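Local atomic coordinates of putative hydrolase (Bacteroides ovatus, PDB entry 4HBS), a protein that is of unknown function but adopts a five-bladed beta-propeller fold and is probably a hydrolase, perhaps acting on glycosidic bonds. Residues A[68-80]-A[92-104]. Sequence-based numbering, arbitrary orientation.
Sequences DGNIFWSFNDSFY and CSFPRNSIMVQTP
W73 and M100, a selenomethionine, lie side by side on neighbouring antiparallel strands of a four-stranded sheet, consistent with one blade of the five-bladed propeller. Bends at chi2 and chi3 (-95° and -78°) fold the M100 chain over the indole, setting CE 3.7 Å from the centroid of the W73 five-membered ring, with SE obliquely beside it: a Met-aromatic contact. At the ring's edge, W73 NE1 donates to Q102 OE1 at 2.9 Å; the oxygen lies close to the indole plane, although the amide is turned well out of it; Q102 NE2 goes on to Y45. A leucine in place of W73 would probably leave Q102 OE1 without this donor and the M100 methyl without its aromatic face.

On the face that carries F72 and I99, the F72 ring meets I99 CG2 obliquely, on the side where M170 and M172 of strand 169-178 pack. Beyond strands 71-75 and 98-102 the two segments stay paired as far as Y80 and S93, whose backbones exchange hydrogen bonds. D77 and R96 form a salt bridge there, NH1 reaching both carboxylate oxygens, and D77 CB sits over one face of the F94 ring. F94 in turn forms an offset stack with F79, centroids 4.3 Å apart and planes at 26°. The Y80 ring lies with CD1 against P95 CG, and its OH shares a 2.7 Å hydrogen bond with S98 OG, which lies in the plane of the tyrosine ring.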
# COMPACT_ATOMS: atom_id res chain seq x y z
N ASP A 68 17.82 2.04 9.96
CA ASP A 68 18.45 3.29 10.42
C ASP A 68 17.44 4.27 11.07
O ASP A 68 17.80 5.40 11.37
CB ASP A 68 19.19 3.99 9.25
CG ASP A 68 18.40 4.10 7.96
OD1 ASP A 68 17.21 4.50 8.01
OD2 ASP A 68 18.95 3.73 6.90
N GLY A 69 16.19 3.82 11.30
CA GLY A 69 15.16 4.64 11.92
C GLY A 69 14.26 5.37 10.95
O GLY A 69 13.24 5.93 11.38
N ASN A 70 14.60 5.37 9.64
CA ASN A 70 13.77 6.03 8.62
C ASN A 70 12.70 5.07 8.15
O ASN A 70 12.74 3.88 8.49
CB ASN A 70 14.62 6.47 7.43
CG ASN A 70 15.79 7.35 7.77
OD1 ASN A 70 15.72 8.18 8.67
ND2 ASN A 70 16.91 7.18 7.07
N ILE A 71 11.73 5.58 7.37
CA ILE A 71 10.62 4.80 6.80
C ILE A 71 10.60 5.05 5.30
O ILE A 71 10.67 6.20 4.87
CB ILE A 71 9.25 5.15 7.45
CG1 ILE A 71 9.27 4.82 8.95
CG2 ILE A 71 8.09 4.42 6.72
CD1 ILE A 71 8.16 5.35 9.68
N PHE A 72 10.49 3.97 4.52
CA PHE A 72 10.45 4.04 3.06
C PHE A 72 8.98 4.04 2.61
O PHE A 72 8.24 3.14 2.97
CB PHE A 72 11.23 2.86 2.46
CG PHE A 72 10.95 2.62 1.00
CD1 PHE A 72 11.67 3.30 0.02
CD2 PHE A 72 9.93 1.78 0.60
CE1 PHE A 72 11.36 3.13 -1.32
CE2 PHE A 72 9.62 1.61 -0.74
CZ PHE A 72 10.33 2.29 -1.70
N TRP A 73 8.58 5.02 1.80
CA TRP A 73 7.22 5.13 1.25
C TRP A 73 7.27 4.95 -0.24
O TRP A 73 8.09 5.61 -0.88
CB TRP A 73 6.62 6.52 1.55
CG TRP A 73 6.40 6.79 2.99
CD1 TRP A 73 7.35 7.01 3.95
CD2 TRP A 73 5.14 6.95 3.64
NE1 TRP A 73 6.76 7.29 5.15
CE2 TRP A 73 5.40 7.28 4.99
CE3 TRP A 73 3.80 6.81 3.22
CZ2 TRP A 73 4.37 7.46 5.93
CZ3 TRP A 73 2.79 7.01 4.14
CH2 TRP A 73 3.07 7.32 5.48
N SER A 74 6.40 4.09 -0.82
CA SER A 74 6.31 3.94 -2.27
C SER A 74 4.92 4.30 -2.73
O SER A 74 3.94 4.03 -2.03
CB SER A 74 6.67 2.53 -2.73
OG SER A 74 5.76 1.54 -2.31
N PHE A 75 4.82 4.92 -3.91
CA PHE A 75 3.56 5.36 -4.48
C PHE A 75 3.44 4.87 -5.88
O PHE A 75 4.45 4.64 -6.54
CB PHE A 75 3.42 6.89 -4.46
CG PHE A 75 3.68 7.51 -3.11
CD1 PHE A 75 4.97 7.76 -2.68
CD2 PHE A 75 2.62 7.78 -2.24
CE1 PHE A 75 5.22 8.26 -1.40
CE2 PHE A 75 2.88 8.27 -0.95
CZ PHE A 75 4.17 8.52 -0.55
N ASN A 76 2.19 4.75 -6.34
CA ASN A 76 1.84 4.36 -7.69
C ASN A 76 1.53 5.67 -8.40
O ASN A 76 2.26 6.65 -8.15
CB ASN A 76 0.67 3.34 -7.65
CG ASN A 76 1.05 1.99 -7.08
OD1 ASN A 76 2.21 1.61 -7.03
ND2 ASN A 76 0.07 1.23 -6.64
N ASP A 77 0.50 5.75 -9.26
CA ASP A 77 0.21 6.96 -10.01
C ASP A 77 0.04 8.14 -9.05
O ASP A 77 -0.86 8.10 -8.22
CB ASP A 77 -1.03 6.78 -10.87
CG ASP A 77 -0.90 5.79 -12.01
OD1 ASP A 77 0.19 5.19 -12.16
OD2 ASP A 77 -1.90 5.60 -12.74
N SER A 78 0.97 9.14 -9.10
CA SER A 78 0.95 10.31 -8.21
C SER A 78 1.13 11.62 -8.95
O SER A 78 1.87 11.66 -9.91
CB SER A 78 2.07 10.20 -7.18
OG SER A 78 1.90 9.10 -6.30
N PHE A 79 0.49 12.70 -8.45
CA PHE A 79 0.59 14.04 -9.01
C PHE A 79 1.78 14.78 -8.37
O PHE A 79 1.84 14.92 -7.16
CB PHE A 79 -0.68 14.87 -8.76
CG PHE A 79 -1.89 14.40 -9.50
CD1 PHE A 79 -1.97 14.51 -10.88
CD2 PHE A 79 -2.99 13.90 -8.82
CE1 PHE A 79 -3.10 14.07 -11.57
CE2 PHE A 79 -4.13 13.47 -9.51
CZ PHE A 79 -4.17 13.55 -10.89
N TYR A 80 2.69 15.26 -9.21
CA TYR A 80 3.84 16.05 -8.80
C TYR A 80 3.70 17.36 -9.49
O TYR A 80 3.66 17.37 -10.71
CB TYR A 80 5.12 15.35 -9.21
CG TYR A 80 5.53 14.27 -8.24
CD1 TYR A 80 5.09 12.97 -8.40
CD2 TYR A 80 6.37 14.56 -7.17
CE1 TYR A 80 5.47 11.96 -7.51
CE2 TYR A 80 6.81 13.55 -6.31
CZ TYR A 80 6.35 12.26 -6.48
OH TYR A 80 6.71 11.27 -5.59
N CYS A 92 0.46 19.62 -13.03
CA CYS A 92 1.10 18.43 -12.44
C CYS A 92 1.51 17.40 -13.48
O CYS A 92 0.94 17.31 -14.55
CB CYS A 92 0.17 17.78 -11.41
SG CYS A 92 -0.09 18.77 -9.92
N SER A 93 2.45 16.55 -13.06
CA SER A 93 2.95 15.39 -13.77
C SER A 93 2.24 14.22 -13.18
O SER A 93 1.84 14.31 -12.03
CB SER A 93 4.45 15.25 -13.51
OG SER A 93 5.16 14.87 -14.67
N PHE A 94 2.13 13.09 -13.87
CA PHE A 94 1.46 11.94 -13.28
C PHE A 94 2.33 10.68 -13.40
O PHE A 94 1.88 9.67 -13.97
CB PHE A 94 0.06 11.77 -13.91
CG PHE A 94 -0.97 11.02 -13.08
CD1 PHE A 94 -1.15 11.32 -11.73
CD2 PHE A 94 -1.81 10.08 -13.66
CE1 PHE A 94 -2.10 10.65 -10.98
CE2 PHE A 94 -2.79 9.43 -12.90
CZ PHE A 94 -2.95 9.74 -11.58
N PRO A 95 3.57 10.69 -12.80
CA PRO A 95 4.45 9.50 -12.85
C PRO A 95 3.77 8.20 -12.41
O PRO A 95 2.98 8.22 -11.47
CB PRO A 95 5.59 9.86 -11.88
CG PRO A 95 5.10 11.00 -11.10
CD PRO A 95 4.25 11.76 -12.05
N ARG A 96 4.11 7.07 -13.05
CA ARG A 96 3.50 5.78 -12.71
C ARG A 96 3.94 5.25 -11.36
O ARG A 96 3.21 4.46 -10.78
CB ARG A 96 3.72 4.74 -13.82
CG ARG A 96 3.15 5.18 -15.18
CD ARG A 96 1.80 5.93 -15.10
NE ARG A 96 0.88 5.60 -16.20
CZ ARG A 96 -0.25 4.91 -16.09
NH1 ARG A 96 -0.63 4.43 -14.91
NH2 ARG A 96 -1.01 4.68 -17.15
N ASN A 97 5.05 5.73 -10.84
CA ASN A 97 5.49 5.36 -9.51
C ASN A 97 6.58 6.31 -9.05
O ASN A 97 7.23 6.98 -9.86
CB ASN A 97 5.98 3.90 -9.42
CG ASN A 97 7.04 3.55 -10.42
OD1 ASN A 97 8.12 4.12 -10.40
ND2 ASN A 97 6.76 2.63 -11.35
N SER A 98 6.77 6.37 -7.74
CA SER A 98 7.76 7.22 -7.13
C SER A 98 8.00 6.76 -5.72
O SER A 98 7.22 5.94 -5.21
CB SER A 98 7.32 8.68 -7.14
OG SER A 98 6.03 8.86 -6.58
N ILE A 99 9.08 7.22 -5.11
CA ILE A 99 9.41 6.82 -3.75
C ILE A 99 9.80 8.05 -2.93
O ILE A 99 10.01 9.15 -3.45
CB ILE A 99 10.51 5.72 -3.73
CG1 ILE A 99 11.89 6.25 -4.21
CG2 ILE A 99 10.05 4.48 -4.55
CD1 ILE A 99 13.04 5.25 -4.24
N MSE A 100 9.85 7.84 -1.62
CA MSE A 100 10.19 8.87 -0.63
C MSE A 100 10.75 8.19 0.63
O MSE A 100 10.48 7.01 0.85
CB MSE A 100 8.90 9.67 -0.32
CG MSE A 100 9.03 10.73 0.78
SE MSE A 100 8.50 10.09 2.49
CE MSE A 100 6.72 10.18 2.26
N VAL A 101 11.56 8.92 1.41
CA VAL A 101 12.12 8.45 2.68
C VAL A 101 11.67 9.41 3.77
O VAL A 101 11.94 10.60 3.65
CB VAL A 101 13.67 8.33 2.71
CG1 VAL A 101 14.14 7.82 4.07
CG2 VAL A 101 14.19 7.42 1.59
N GLN A 102 11.00 8.90 4.81
CA GLN A 102 10.58 9.71 5.95
C GLN A 102 11.60 9.54 7.03
O GLN A 102 11.84 8.40 7.43
CB GLN A 102 9.21 9.26 6.46
CG GLN A 102 8.73 9.99 7.71
CD GLN A 102 7.49 9.39 8.30
OE1 GLN A 102 6.99 8.37 7.84
NE2 GLN A 102 7.00 9.97 9.36
N THR A 103 12.18 10.64 7.54
CA THR A 103 13.16 10.60 8.63
C THR A 103 12.46 10.93 9.94
O THR A 103 11.39 11.54 9.92
CB THR A 103 14.28 11.61 8.36
OG1 THR A 103 13.70 12.91 8.18
CG2 THR A 103 15.12 11.24 7.16
N PRO A 104 13.04 10.60 11.12
CA PRO A 104 12.38 10.97 12.39
C PRO A 104 12.12 12.48 12.52
O PRO A 104 13.02 13.27 12.18
CB PRO A 104 13.37 10.49 13.45
CG PRO A 104 14.13 9.40 12.78
CD PRO A 104 14.29 9.85 11.37